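Local structure of Fe-regulated protein B (Neisseria meningitidis, 4AIP) at residues 624-638 with 653-666. The protein serves as a TonB-dependent transporter that carries iron across the meningococcal outer membrane. Residues are numbered along the deposited sequence; the frame is centred on the assembly and turned at random.
Sequences ANPEFGAQVGRTWTA and WRGRYVQKATGSIL
Q659 reaches across to R634 and W636. With CG anti to its carbonyl carbon (chi1 -71°) and the chain extended beyond, its CB lies 3.6 Å from R634 O, the carbonyl that also accepts the Q659 backbone N-H. CG passes 3.8 Å from that same oxygen, and OE1 then takes the indole N-H of W636 (NE1 to OE1 2.6 Å) in the carbonyl plane, on a lone pair. The amide is turned only 22° from the indole plane, and OE1 lies close to that plane at the ring edge. OE1 also sits 3.2 Å above the R634 guanidinium plane, over its centre, without a hydrogen bond; NE2 comes close to R634 NH1, donor facing donor. The contact lies at one end of the antiparallel hairpin 635-644/649-662 of the TonB-dependent receptor barrel, where W636 and Y657 form a hydrogen-bonded pair with W636 CD1 at the edge of the tyrosine ring. T635, T637 and R656 occupy the other face: T635 CG2 lies 3.8 Å above the guanidinium plane of R656, whose NH1 bonds to E92 O. Farther along, where direct backbone hydrogen bonds between 629-633 and 660-665 are lacking, a water links Q631 N to G663 O, and I665 CD1 packs 3.5 Å from G629 O.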
# COMPACT_ATOMS: atom_id res chain seq x y z
N ALA B 624 33.37 -18.28 12.85
CA ALA B 624 33.53 -16.87 13.23
C ALA B 624 32.42 -16.01 12.61
O ALA B 624 32.44 -14.78 12.77
CB ALA B 624 34.94 -16.34 12.86
N ASN B 625 31.46 -16.64 11.93
CA ASN B 625 30.24 -15.95 11.54
C ASN B 625 29.79 -15.08 12.75
O ASN B 625 29.68 -15.57 13.87
CB ASN B 625 29.13 -16.91 11.07
CG ASN B 625 29.47 -17.64 9.74
OD1 ASN B 625 30.61 -17.60 9.27
ND2 ASN B 625 28.46 -18.30 9.14
N PRO B 626 29.57 -13.76 12.50
CA PRO B 626 29.24 -12.81 13.54
C PRO B 626 28.02 -13.23 14.36
O PRO B 626 27.88 -12.83 15.51
CB PRO B 626 29.00 -11.52 12.76
CG PRO B 626 28.89 -11.94 11.31
CD PRO B 626 29.67 -13.13 11.17
N GLU B 627 27.14 -14.03 13.78
CA GLU B 627 26.07 -14.71 14.50
C GLU B 627 26.54 -15.37 15.86
O GLU B 627 25.83 -15.37 16.89
CB GLU B 627 25.55 -15.72 13.49
CG GLU B 627 24.66 -16.78 13.95
CD GLU B 627 24.69 -18.00 13.04
OE1 GLU B 627 25.50 -18.08 12.09
OE2 GLU B 627 23.88 -18.91 13.31
N PHE B 628 27.76 -15.91 15.85
CA PHE B 628 28.27 -16.60 17.02
C PHE B 628 28.83 -15.57 18.02
O PHE B 628 28.50 -15.64 19.21
CB PHE B 628 29.31 -17.68 16.61
CG PHE B 628 28.71 -18.80 15.79
CD1 PHE B 628 27.88 -19.76 16.39
CD2 PHE B 628 28.92 -18.85 14.42
CE1 PHE B 628 27.25 -20.79 15.64
CE2 PHE B 628 28.31 -19.87 13.64
CZ PHE B 628 27.47 -20.85 14.26
N GLY B 629 29.59 -14.59 17.51
CA GLY B 629 30.12 -13.58 18.37
C GLY B 629 31.11 -12.74 17.63
O GLY B 629 31.38 -12.95 16.45
N ALA B 630 31.66 -11.76 18.34
CA ALA B 630 32.79 -11.01 17.81
C ALA B 630 33.63 -10.61 18.98
O ALA B 630 33.07 -10.39 20.05
CB ALA B 630 32.32 -9.76 17.08
N GLN B 631 34.95 -10.55 18.80
CA GLN B 631 35.82 -9.95 19.80
C GLN B 631 35.78 -8.45 19.62
O GLN B 631 36.48 -7.89 18.77
CB GLN B 631 37.27 -10.45 19.78
CG GLN B 631 38.15 -9.72 20.84
CD GLN B 631 37.75 -10.04 22.26
OE1 GLN B 631 38.01 -11.12 22.77
NE2 GLN B 631 37.10 -9.10 22.90
N VAL B 632 34.96 -7.83 20.46
CA VAL B 632 34.61 -6.42 20.38
C VAL B 632 35.61 -5.68 21.22
O VAL B 632 36.02 -6.19 22.25
CB VAL B 632 33.19 -6.21 20.98
CG1 VAL B 632 32.82 -4.67 21.16
CG2 VAL B 632 32.14 -6.97 20.13
N GLY B 633 35.94 -4.46 20.85
CA GLY B 633 36.88 -3.72 21.66
C GLY B 633 36.26 -3.36 22.99
O GLY B 633 35.03 -3.28 23.13
N ARG B 634 37.10 -3.16 23.98
CA ARG B 634 36.56 -2.66 25.21
C ARG B 634 35.76 -1.38 24.96
O ARG B 634 36.21 -0.47 24.24
CB ARG B 634 37.69 -2.36 26.15
CG ARG B 634 37.12 -1.66 27.33
CD ARG B 634 37.70 -2.18 28.57
NE ARG B 634 38.58 -1.18 29.15
CZ ARG B 634 39.85 -1.03 28.81
NH1 ARG B 634 40.36 -1.81 27.87
NH2 ARG B 634 40.59 -0.09 29.40
N THR B 635 34.58 -1.27 25.56
CA THR B 635 33.64 -0.26 25.17
C THR B 635 33.32 0.62 26.32
O THR B 635 32.90 0.15 27.37
CB THR B 635 32.37 -0.92 24.63
OG1 THR B 635 32.67 -1.54 23.37
CG2 THR B 635 31.23 0.06 24.42
N TRP B 636 33.48 1.91 26.09
CA TRP B 636 33.17 2.92 27.08
C TRP B 636 31.96 3.71 26.60
O TRP B 636 31.84 4.06 25.42
CB TRP B 636 34.34 3.93 27.21
CG TRP B 636 35.62 3.32 27.60
CD1 TRP B 636 36.51 2.63 26.79
CD2 TRP B 636 36.18 3.32 28.90
NE1 TRP B 636 37.59 2.23 27.52
CE2 TRP B 636 37.41 2.64 28.82
CE3 TRP B 636 35.75 3.82 30.13
CZ2 TRP B 636 38.21 2.42 29.93
CZ3 TRP B 636 36.59 3.63 31.25
CH2 TRP B 636 37.78 2.94 31.14
N THR B 637 31.09 4.06 27.53
CA THR B 637 30.00 4.96 27.16
C THR B 637 29.84 5.93 28.28
O THR B 637 30.12 5.59 29.40
CB THR B 637 28.63 4.26 26.96
OG1 THR B 637 28.22 3.70 28.21
CG2 THR B 637 28.70 3.22 25.90
N ALA B 638 29.33 7.10 27.96
CA ALA B 638 29.15 8.14 28.93
C ALA B 638 28.02 9.07 28.47
O ALA B 638 27.84 9.26 27.25
CB ALA B 638 30.48 8.98 29.06
N TRP B 653 24.75 15.48 26.08
CA TRP B 653 25.77 14.97 25.19
C TRP B 653 25.81 13.49 25.53
O TRP B 653 25.50 13.12 26.68
CB TRP B 653 27.14 15.60 25.53
CG TRP B 653 28.28 14.71 25.04
CD1 TRP B 653 28.70 14.56 23.76
CD2 TRP B 653 29.05 13.78 25.82
NE1 TRP B 653 29.74 13.66 23.69
CE2 TRP B 653 29.94 13.12 24.93
CE3 TRP B 653 29.10 13.45 27.19
CZ2 TRP B 653 30.88 12.17 25.36
CZ3 TRP B 653 30.02 12.50 27.62
CH2 TRP B 653 30.91 11.88 26.71
N ARG B 654 26.23 12.66 24.59
CA ARG B 654 26.33 11.27 24.86
C ARG B 654 27.43 10.72 23.98
O ARG B 654 27.51 11.05 22.79
CB ARG B 654 24.95 10.62 24.58
CG ARG B 654 24.93 9.17 24.21
CD ARG B 654 23.45 8.63 24.07
NE ARG B 654 22.60 8.91 25.25
CZ ARG B 654 21.49 9.65 25.21
NH1 ARG B 654 21.07 10.14 24.06
NH2 ARG B 654 20.77 9.89 26.32
N GLY B 655 28.29 9.89 24.54
CA GLY B 655 29.35 9.35 23.69
C GLY B 655 29.51 7.87 23.90
O GLY B 655 29.09 7.34 24.92
N ARG B 656 30.09 7.20 22.91
CA ARG B 656 30.38 5.81 23.00
C ARG B 656 31.77 5.66 22.34
O ARG B 656 32.02 6.19 21.26
CB ARG B 656 29.26 4.99 22.32
CG ARG B 656 29.51 3.44 22.16
CD ARG B 656 28.42 2.79 21.35
NE ARG B 656 28.52 1.33 21.27
CZ ARG B 656 28.05 0.48 22.21
NH1 ARG B 656 27.53 0.92 23.38
NH2 ARG B 656 28.13 -0.82 22.02
N TYR B 657 32.67 5.00 23.03
CA TYR B 657 34.00 4.86 22.54
C TYR B 657 34.29 3.43 22.64
O TYR B 657 34.21 2.87 23.76
CB TYR B 657 35.01 5.66 23.37
CG TYR B 657 36.37 5.50 22.78
CD1 TYR B 657 36.69 6.14 21.58
CD2 TYR B 657 37.33 4.66 23.39
CE1 TYR B 657 37.95 5.95 20.97
CE2 TYR B 657 38.58 4.48 22.79
CZ TYR B 657 38.87 5.11 21.59
OH TYR B 657 40.10 4.93 21.02
N VAL B 658 34.58 2.81 21.49
CA VAL B 658 35.03 1.44 21.47
C VAL B 658 36.51 1.40 21.04
O VAL B 658 36.87 1.89 19.97
CB VAL B 658 34.06 0.44 20.66
CG1 VAL B 658 32.82 1.12 20.10
CG2 VAL B 658 34.76 -0.42 19.61
N GLN B 659 37.35 0.84 21.90
CA GLN B 659 38.77 0.66 21.63
C GLN B 659 39.08 -0.37 20.56
O GLN B 659 38.24 -1.18 20.14
CB GLN B 659 39.48 0.20 22.90
CG GLN B 659 39.58 1.29 23.95
CD GLN B 659 40.08 0.72 25.26
OE1 GLN B 659 39.64 1.13 26.34
NE2 GLN B 659 40.99 -0.22 25.18
N LYS B 660 40.33 -0.29 20.12
CA LYS B 660 40.89 -1.19 19.13
C LYS B 660 40.79 -2.60 19.67
O LYS B 660 41.00 -2.84 20.88
CB LYS B 660 42.36 -0.83 18.89
CG LYS B 660 42.99 -1.55 17.70
CD LYS B 660 44.43 -1.87 18.02
CE LYS B 660 45.12 -2.39 16.80
NZ LYS B 660 46.58 -2.02 16.83
N ALA B 661 40.46 -3.53 18.78
CA ALA B 661 40.24 -4.94 19.14
C ALA B 661 41.10 -5.73 18.24
O ALA B 661 41.39 -5.25 17.12
CB ALA B 661 38.76 -5.34 18.91
N THR B 662 41.43 -6.95 18.68
CA THR B 662 42.41 -7.84 18.05
C THR B 662 41.90 -9.29 18.22
O THR B 662 41.43 -9.69 19.31
CB THR B 662 43.85 -7.69 18.77
OG1 THR B 662 44.56 -6.52 18.30
CG2 THR B 662 44.71 -8.84 18.49
N GLY B 663 41.99 -10.11 17.16
CA GLY B 663 41.82 -11.54 17.34
C GLY B 663 40.44 -12.06 17.00
O GLY B 663 39.40 -11.37 17.18
N SER B 664 40.44 -13.27 16.47
CA SER B 664 39.23 -13.98 16.14
C SER B 664 38.56 -14.51 17.40
O SER B 664 39.18 -14.62 18.46
CB SER B 664 39.56 -15.15 15.24
OG SER B 664 38.38 -15.88 15.01
N ILE B 665 37.27 -14.84 17.29
CA ILE B 665 36.62 -15.55 18.35
C ILE B 665 37.08 -17.01 18.39
O ILE B 665 36.99 -17.63 19.45
CB ILE B 665 35.07 -15.41 18.36
CG1 ILE B 665 34.42 -16.19 17.23
CG2 ILE B 665 34.71 -13.97 18.31
CD1 ILE B 665 32.96 -16.01 17.11
N LEU B 666 37.59 -17.54 17.27
CA LEU B 666 38.09 -18.93 17.23
C LEU B 666 39.54 -19.01 17.76
O LEU B 666 40.47 -18.48 17.14
CB LEU B 666 38.02 -19.50 15.80
CG LEU B 666 36.70 -19.53 14.99
CD1 LEU B 666 36.99 -20.00 13.58
CD2 LEU B 666 35.61 -20.40 15.60
O HOH W 1 36.48 -11.26 16.60
O HOH W 2 39.85 -3.56 23.39